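Local coordinates for ABC transporter sugar binding protein (Xanthomonas axonopodis pv. citri, PDB 3UOR) that probably captures maltose or a related sugar in the periplasm as the binding protein of an ABC sugar importer, at residues Ala186-Leu191 with Ala260-Gly265; Pro190-Glu195 with Lys241-Gln246. All coordinates share one frame; numbering follows the deposited sequence.

Contact 1 of 2, residues Ala186-Leu191 with Ala260-Gly265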
ATOM      1  N   ALA A 186      11.051  18.175  10.940  1.00 42.86           N
ATOM      2  CA  ALA A 186      10.965  16.892  11.617  1.00 35.96           C
ATOM      3  C   ALA A 186      10.638  15.763  10.626  1.00 39.98           C
ATOM      4  O   ALA A 186      11.230  14.694  10.688  1.00 37.81           O
ATOM      5  CB  ALA A 186       9.938  16.949  12.736  1.00 32.53           C
ATOM      6  N   ILE A 187       9.718  16.008   9.695  1.00 36.13           N
ATOM      7  CA  ILE A 187       9.218  14.933   8.835  1.00 34.46           C
ATOM      8  C   ILE A 187       8.894  15.423   7.429  1.00 37.37           C
ATOM      9  O   ILE A 187       8.408  16.545   7.247  1.00 41.12           O
ATOM     10  CB  ILE A 187       7.944  14.297   9.434  1.00 33.74           C
ATOM     11  CG1 ILE A 187       7.497  13.073   8.629  1.00 29.52           C
ATOM     12  CG2 ILE A 187       6.815  15.316   9.479  1.00 34.84           C
ATOM     13  CD1 ILE A 187       6.377  12.291   9.334  1.00 25.98           C
ATOM     14  N   LEU A 188       9.161  14.573   6.443  1.00 35.24           N
ATOM     15  CA  LEU A 188       8.806  14.840   5.059  1.00 36.32           C
ATOM     16  C   LEU A 188       7.609  13.994   4.605  1.00 44.00           C
ATOM     17  O   LEU A 188       7.658  12.762   4.633  1.00 42.70           O
ATOM     18  CB  LEU A 188       9.999  14.562   4.136  1.00 37.10           C
ATOM     19  CG  LEU A 188       9.637  14.621   2.651  1.00 37.21           C
ATOM     20  CD1 LEU A 188       9.263  16.041   2.266  1.00 41.64           C
ATOM     21  CD2 LEU A 188      10.775  14.108   1.776  1.00 36.35           C
ATOM     22  N   MET A 189       6.541  14.679   4.205  1.00 35.91           N
ATOM     23  CA  MET A 189       5.341  14.075   3.647  1.00 31.96           C
ATOM     24  C   MET A 189       4.939  14.936   2.450  1.00 44.21           C
ATOM     25  O   MET A 189       4.237  15.938   2.614  1.00 41.78           O
ATOM     26  CB  MET A 189       4.188  14.111   4.660  1.00 29.36           C
ATOM     27  CG  MET A 189       4.445  13.400   5.983  1.00 31.54           C
ATOM     28  SD  MET A 189       2.967  13.315   7.029  1.00 34.55           S
ATOM     29  CE  MET A 189       2.731  15.082   7.405  1.00 32.07           C
ATOM     30  N   PRO A 190       5.388  14.564   1.245  1.00 45.46           N
ATOM     31  CA  PRO A 190       5.118  15.394   0.060  1.00 41.08           C
ATOM     32  C   PRO A 190       3.625  15.601  -0.165  1.00 37.41           C
ATOM     33  O   PRO A 190       2.877  14.636  -0.162  1.00 39.82           O
ATOM     34  CB  PRO A 190       5.728  14.589  -1.087  1.00 38.80           C
ATOM     35  CG  PRO A 190       6.731  13.686  -0.433  1.00 44.79           C
ATOM     36  CD  PRO A 190       6.155  13.352   0.919  1.00 39.29           C
ATOM     37  N   LEU A 191       3.213  16.851  -0.367  1.00 37.76           N
ATOM     38  CA  LEU A 191       1.803  17.223  -0.472  1.00 39.95           C
ATOM     39  C   LEU A 191       1.081  16.667  -1.709  1.00 44.72           C
ATOM     40  O   LEU A 191      -0.148  16.678  -1.767  1.00 41.85           O
ATOM     41  CB  LEU A 191       1.678  18.747  -0.442  1.00 42.93           C
ATOM     42  CG  LEU A 191       1.878  19.377   0.937  1.00 38.43           C
ATOM     43  CD1 LEU A 191       2.029  20.890   0.847  1.00 40.38           C
ATOM     44  CD2 LEU A 191       0.720  19.005   1.854  1.00 31.06           C
ATOM     45  N   ALA A 260      14.146  14.617   9.813  1.00 30.92           N
ATOM     46  CA  ALA A 260      14.479  13.429  10.586  1.00 27.84           C
ATOM     47  C   ALA A 260      13.672  12.179  10.204  1.00 36.45           C
ATOM     48  O   ALA A 260      14.196  11.042  10.265  1.00 36.57           O
ATOM     49  CB  ALA A 260      14.304  13.735  12.069  1.00 31.07           C
ATOM     50  N   PHE A 261      12.398  12.387   9.847  1.00 36.17           N
ATOM     51  CA  PHE A 261      11.501  11.294   9.443  1.00 31.39           C
ATOM     52  C   PHE A 261      11.061  11.429   7.995  1.00 32.63           C
ATOM     53  O   PHE A 261      10.892  12.537   7.462  1.00 36.80           O
ATOM     54  CB  PHE A 261      10.210  11.248  10.286  1.00 28.42           C
ATOM     55  CG  PHE A 261      10.426  11.159  11.773  1.00 31.99           C
ATOM     56  CD1 PHE A 261      11.598  10.641  12.302  1.00 34.73           C
ATOM     57  CD2 PHE A 261       9.423  11.571  12.648  1.00 31.93           C
ATOM     58  CE1 PHE A 261      11.772  10.540  13.674  1.00 29.59           C
ATOM     59  CE2 PHE A 261       9.592  11.480  14.016  1.00 33.74           C
ATOM     60  CZ  PHE A 261      10.764  10.961  14.532  1.00 35.32           C
ATOM     61  N   TYR A 262      10.813  10.282   7.381  1.00 35.15           N
ATOM     62  CA  TYR A 262      10.265  10.211   6.043  1.00 28.90           C
ATOM     63  C   TYR A 262       9.215   9.102   6.068  1.00 36.65           C
ATOM     64  O   TYR A 262       9.525   7.949   6.376  1.00 31.51           O
ATOM     65  CB  TYR A 262      11.383   9.920   5.043  1.00 32.22           C
ATOM     66  CG  TYR A 262      10.954   9.771   3.600  1.00 31.44           C
ATOM     67  CD1 TYR A 262      10.066  10.659   3.014  1.00 40.35           C
ATOM     68  CD2 TYR A 262      11.491   8.770   2.806  1.00 35.21           C
ATOM     69  CE1 TYR A 262       9.691  10.527   1.682  1.00 37.81           C
ATOM     70  CE2 TYR A 262      11.125   8.625   1.459  1.00 34.17           C
ATOM     71  CZ  TYR A 262      10.226   9.502   0.913  1.00 39.88           C
ATOM     72  OH  TYR A 262       9.868   9.355  -0.405  1.00 35.63           O
ATOM     73  N   LEU A 263       7.968   9.463   5.783  1.00 31.62           N
ATOM     74  CA  LEU A 263       6.874   8.510   5.799  1.00 35.31           C
ATOM     75  C   LEU A 263       6.714   7.843   4.434  1.00 37.10           C
ATOM     76  O   LEU A 263       6.179   8.449   3.514  1.00 34.58           O
ATOM     77  CB  LEU A 263       5.588   9.218   6.201  1.00 36.49           C
ATOM     78  CG  LEU A 263       4.509   8.376   6.884  1.00 33.90           C
ATOM     79  CD1 LEU A 263       3.394   9.270   7.366  1.00 29.01           C
ATOM     80  CD2 LEU A 263       3.992   7.307   5.913  1.00 29.77           C
ATOM     81  N   SER A 264       7.148   6.589   4.298  1.00 33.58           N
ATOM     82  CA  SER A 264       7.161   5.961   2.969  1.00 29.57           C
ATOM     83  C   SER A 264       7.226   4.426   3.014  1.00 30.98           C
ATOM     84  O   SER A 264       7.121   3.811   4.078  1.00 30.60           O
ATOM     85  CB  SER A 264       8.343   6.517   2.152  1.00 30.78           C
ATOM     86  OG  SER A 264       8.148   6.341   0.762  1.00 39.53           O
ATOM     87  N   GLY A 265       7.412   3.815   1.854  1.00 29.83           N
ATOM     88  CA  GLY A 265       7.224   2.378   1.701  1.00 32.12           C
ATOM     89  C   GLY A 265       8.475   1.512   1.600  1.00 35.41           C
ATOM     90  O   GLY A 265       9.595   2.018   1.692  1.00 36.76           O
TER
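Leu-188 meets the ring of Tyr-262 in two ways: its backbone O lies at the ring edge, near the plane and 3.6 Å from CD1, while its methyl CD2 stands above the CD1-CE1 side, 3.7 Å from CD1. On the opposite side of the plane, CB of Ser-264 lies over the other face, offset toward the rim. Leu-188 and Tyr-262 run side by side in the same direction, because each carries its CG anti to its own backbone N (chi1 171° and 178°); two long side chains suit this face of the pair. The Phe-261 ring is turned otherwise; Ala-186 O and Ile-187 CB approach it obliquely, and chi1 of -55° swings it away from the neighbouring strand. Its CB makes the closest side-chain contact with Ile-187, 3.7 Å from CG1.

The strands are parallel, with Ile-187 opposite Phe-261 and Leu-188 opposite Tyr-262. Phe-261 N gives a hydrogen bond of 2.7 Å to Ala-186 O, while Ala-260 N reaches the same oxygen only weakly. Leu-188 N returns a bond of 2.9 Å to Phe-261 O, which also receives a CA-H...O contact from Ile-187. Beyond these bridges the backbones diverge, and SD of Met-189 still meets CD1 of Leu-263 at 4.1 Å.

Branched Ile-187 suits an extended strand, and its apolar surface continues onto Leu-147 of strand 134-150. With every touching residue buried, the backbone bonds satisfy polar groups that water could probably hardly serve, while Ile-187 and Phe-261 pack on one face of the pair and Leu-188 and Tyr-262 on the other.

Contact 2 of 2, residues Pro190-Glu195 with Lys241-Gln246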
ATOM      1  N   PRO A 190       5.388  14.564   1.245  1.00 45.46           N
ATOM      2  CA  PRO A 190       5.118  15.394   0.060  1.00 41.08           C
ATOM      3  C   PRO A 190       3.625  15.601  -0.165  1.00 37.41           C
ATOM      4  O   PRO A 190       2.877  14.636  -0.162  1.00 39.82           O
ATOM      5  CB  PRO A 190       5.728  14.589  -1.087  1.00 38.80           C
ATOM      6  CG  PRO A 190       6.731  13.686  -0.433  1.00 44.79           C
ATOM      7  CD  PRO A 190       6.155  13.352   0.919  1.00 39.29           C
ATOM      8  N   LEU A 191       3.213  16.851  -0.367  1.00 37.76           N
ATOM      9  CA  LEU A 191       1.803  17.223  -0.472  1.00 39.95           C
ATOM     10  C   LEU A 191       1.081  16.667  -1.709  1.00 44.72           C
ATOM     11  O   LEU A 191      -0.148  16.678  -1.767  1.00 41.85           O
ATOM     12  CB  LEU A 191       1.678  18.747  -0.442  1.00 42.93           C
ATOM     13  CG  LEU A 191       1.878  19.377   0.937  1.00 38.43           C
ATOM     14  CD1 LEU A 191       2.029  20.890   0.847  1.00 40.38           C
ATOM     15  CD2 LEU A 191       0.720  19.005   1.854  1.00 31.06           C
ATOM     16  N   ASN A 192       1.844  16.187  -2.687  1.00 37.75           N
ATOM     17  CA  ASN A 192       1.272  15.598  -3.895  1.00 46.11           C
ATOM     18  C   ASN A 192       0.909  14.120  -3.722  1.00 45.96           C
ATOM     19  O   ASN A 192       0.321  13.517  -4.618  1.00 49.61           O
ATOM     20  CB  ASN A 192       2.256  15.725  -5.064  1.00 40.51           C
ATOM     21  CG  ASN A 192       3.580  15.048  -4.772  1.00 54.99           C
ATOM     22  OD1 ASN A 192       4.351  15.512  -3.931  1.00 60.35           O
ATOM     23  ND2 ASN A 192       3.843  13.931  -5.446  1.00 51.33           N
ATOM     24  N   GLU A 193       1.285  13.528  -2.591  1.00 42.73           N
ATOM     25  CA  GLU A 193       0.987  12.116  -2.329  1.00 37.76           C
ATOM     26  C   GLU A 193      -0.214  12.017  -1.406  1.00 41.86           C
ATOM     27  O   GLU A 193      -0.383  12.843  -0.517  1.00 44.91           O
ATOM     28  CB  GLU A 193       2.212  11.414  -1.722  1.00 39.59           C
ATOM     29  CG  GLU A 193       3.451  11.528  -2.626  1.00 46.38           C
ATOM     30  CD  GLU A 193       4.722  10.945  -2.026  1.00 57.54           C
ATOM     31  OE1 GLU A 193       4.735  10.569  -0.829  1.00 52.82           O
ATOM     32  OE2 GLU A 193       5.725  10.874  -2.766  1.00 66.59           O
ATOM     33  N   PHE A 194      -1.058  11.016  -1.621  1.00 35.97           N
ATOM     34  CA  PHE A 194      -2.230  10.833  -0.778  1.00 39.69           C
ATOM     35  C   PHE A 194      -2.054   9.787   0.349  1.00 40.22           C
ATOM     36  O   PHE A 194      -2.886   9.707   1.255  1.00 37.51           O
ATOM     37  CB  PHE A 194      -3.422  10.433  -1.649  1.00 31.29           C
ATOM     38  CG  PHE A 194      -3.293   9.059  -2.275  1.00 35.68           C
ATOM     39  CD1 PHE A 194      -3.614   7.924  -1.553  1.00 29.80           C
ATOM     40  CD2 PHE A 194      -2.858   8.910  -3.589  1.00 36.12           C
ATOM     41  CE1 PHE A 194      -3.508   6.655  -2.122  1.00 34.47           C
ATOM     42  CE2 PHE A 194      -2.757   7.647  -4.174  1.00 37.64           C
ATOM     43  CZ  PHE A 194      -3.082   6.516  -3.436  1.00 35.98           C
ATOM     44  N   GLU A 195      -0.992   8.985   0.290  1.00 34.67           N
ATOM     45  CA  GLU A 195      -0.877   7.823   1.178  1.00 30.59           C
ATOM     46  C   GLU A 195      -0.750   8.189   2.654  1.00 28.29           C
ATOM     47  O   GLU A 195      -1.242   7.464   3.531  1.00 26.14           O
ATOM     48  CB  GLU A 195       0.263   6.885   0.734  1.00 26.62           C
ATOM     49  CG  GLU A 195      -0.032   6.100  -0.544  1.00 32.41           C
ATOM     50  CD  GLU A 195       0.314   6.864  -1.830  1.00 38.96           C
ATOM     51  OE1 GLU A 195       0.610   8.069  -1.759  1.00 41.54           O
ATOM     52  OE2 GLU A 195       0.284   6.261  -2.921  1.00 39.75           O
ATOM     53  N   LYS A 241       6.156  22.447   3.537  1.00 41.64           N
ATOM     54  CA  LYS A 241       5.044  22.537   2.605  1.00 46.28           C
ATOM     55  C   LYS A 241       5.541  22.377   1.174  1.00 43.44           C
ATOM     56  O   LYS A 241       5.621  23.349   0.425  1.00 49.74           O
ATOM     57  CB  LYS A 241       4.308  23.873   2.794  1.00 46.02           C
ATOM     58  CG  LYS A 241       3.584  23.967   4.129  1.00 44.04           C
ATOM     59  CD  LYS A 241       2.857  25.286   4.274  1.00 42.65           C
ATOM     60  CE  LYS A 241       2.154  25.353   5.617  1.00 43.67           C
ATOM     61  NZ  LYS A 241       1.484  26.672   5.869  1.00 46.03           N
ATOM     62  N   VAL A 242       5.880  21.149   0.801  1.00 39.64           N
ATOM     63  CA  VAL A 242       6.450  20.892  -0.519  1.00 40.13           C
ATOM     64  C   VAL A 242       5.823  19.689  -1.194  1.00 47.13           C
ATOM     65  O   VAL A 242       5.271  18.811  -0.517  1.00 54.83           O
ATOM     66  CB  VAL A 242       7.967  20.661  -0.441  1.00 40.46           C
ATOM     67  CG1 VAL A 242       8.685  21.943  -0.024  1.00 44.07           C
ATOM     68  CG2 VAL A 242       8.279  19.561   0.538  1.00 39.55           C
ATOM     69  N   SER A 243       5.905  19.666  -2.529  1.00 48.74           N
ATOM     70  CA  SER A 243       5.586  18.486  -3.338  1.00 54.69           C
ATOM     71  C   SER A 243       6.873  17.727  -3.603  1.00 57.23           C
ATOM     72  O   SER A 243       7.955  18.267  -3.383  1.00 56.55           O
ATOM     73  CB  SER A 243       4.954  18.897  -4.664  1.00 61.08           C
ATOM     74  OG  SER A 243       3.671  19.461  -4.444  1.00 68.85           O
ATOM     75  N   GLU A 244       6.770  16.485  -4.074  1.00 63.55           N
ATOM     76  CA  GLU A 244       7.963  15.641  -4.242  1.00 69.77           C
ATOM     77  C   GLU A 244       8.953  16.238  -5.228  1.00 61.91           C
ATOM     78  O   GLU A 244      10.167  16.079  -5.085  1.00 58.77           O
ATOM     79  CB  GLU A 244       7.610  14.209  -4.670  1.00 80.03           C
ATOM     80  CG  GLU A 244       8.851  13.324  -4.873  1.00 90.22           C
ATOM     81  CD  GLU A 244       8.528  11.837  -4.960  1.00101.05           C
ATOM     82  OE1 GLU A 244       7.334  11.492  -5.147  1.00107.22           O
ATOM     83  OE2 GLU A 244       9.473  11.015  -4.841  1.00 95.01           O
ATOM     84  N   THR A 245       8.416  16.927  -6.224  1.00 65.15           N
ATOM     85  CA  THR A 245       9.222  17.577  -7.245  1.00 70.95           C
ATOM     86  C   THR A 245      10.072  18.708  -6.661  1.00 72.06           C
ATOM     87  O   THR A 245      11.120  19.054  -7.208  1.00 72.06           O
ATOM     88  CB  THR A 245       8.328  18.124  -8.375  1.00 74.56           C
ATOM     89  OG1 THR A 245       9.097  18.988  -9.215  1.00 85.35           O
ATOM     90  CG2 THR A 245       7.156  18.909  -7.800  1.00 73.47           C
ATOM     91  N   GLN A 246       9.616  19.272  -5.543  1.00 73.86           N
ATOM     92  CA  GLN A 246      10.315  20.376  -4.885  1.00 67.39           C
ATOM     93  C   GLN A 246      11.400  19.875  -3.959  1.00 60.58           C
ATOM     94  O   GLN A 246      12.175  20.663  -3.431  1.00 61.32           O
ATOM     95  CB  GLN A 246       9.348  21.234  -4.076  1.00 68.11           C
ATOM     96  CG  GLN A 246       8.186  21.767  -4.863  1.00 67.31           C
ATOM     97  CD  GLN A 246       7.277  22.601  -4.001  1.00 68.01           C
ATOM     98  OE1 GLN A 246       6.180  22.176  -3.644  1.00 60.77           O
ATOM     99  NE2 GLN A 246       7.737  23.797  -3.644  1.00 71.30           N
TER
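Two hydrogen bonds join Leu-191 and Asn-192 to the loop 241-246. Leu-191 N bonds Val-242 O (2.8 Å, 175° at the hydrogen), and Pro-190 CA adds a CA-H...O contact to the same oxygen. The side-chain oxygen OD1 of Asn-192 takes the N-H of Glu-244 at 2.6 Å, with the donor well above the amide plane. A chi1 of 59° sets the asparagine CG between its backbone N and carbonyl carbon; asparagine suits the place because its short amide puts OD1 within reach of that N-H.

Apolar contacts surround these bonds. CB of Pro-190 lies 4.1 Å from CB of Glu-244, and methyl CD1 of Leu-191 is 4.2 Å from CB of Lys-241. The branched leucine also packs against Tyr-230 and Tyr-234 of helix 221-235 and Val-392 of helix 377-394.

Charge is the awkward element: OE2 of Glu-193 and OE1 of Glu-244 stand 2.9 Å apart, both acceptors, their carboxylate planes 77° apart. Such closeness might favour a shared proton. The other oxygen of Glu-193, OE1, bonds Gln-196 NE2.

Residues 190-193 form a type I beta turn, closed by Glu-193 N to Pro-190 O; in the facing loop, Ser-243 N is held by Gln-246 OE1 beside a short 3-10 turn. A backbone bond and a side-chain amide accepting a backbone N-H join these two connecting loops of the alpha/beta fold of a periplasmic binding protein.

How the contacts relate
Contacts 1 and 2 follow one another along a single piece of chain, which leaves strand 187-188 and passes through the shared Pro-190 and Leu-191 into the loop before helix 195-202. Their centres are about 9 Å apart, and the two contacts touch where Leu-188 CD1 packs on Val-242 CG2 at 4.0 Å. Contact 1 is the buried parallel pairing with strand 259-264 of the mixed sheet, whereas contact 2, partly buried, joins the loop after strand 187-188 to the loop between helices 221-235 and 250-256. The second partner of contact 2 precedes that of contact 1 in sequence. One piece of chain thus pairs first with the sheet and then with a helix-linking loop, holding these neighbouring elements together.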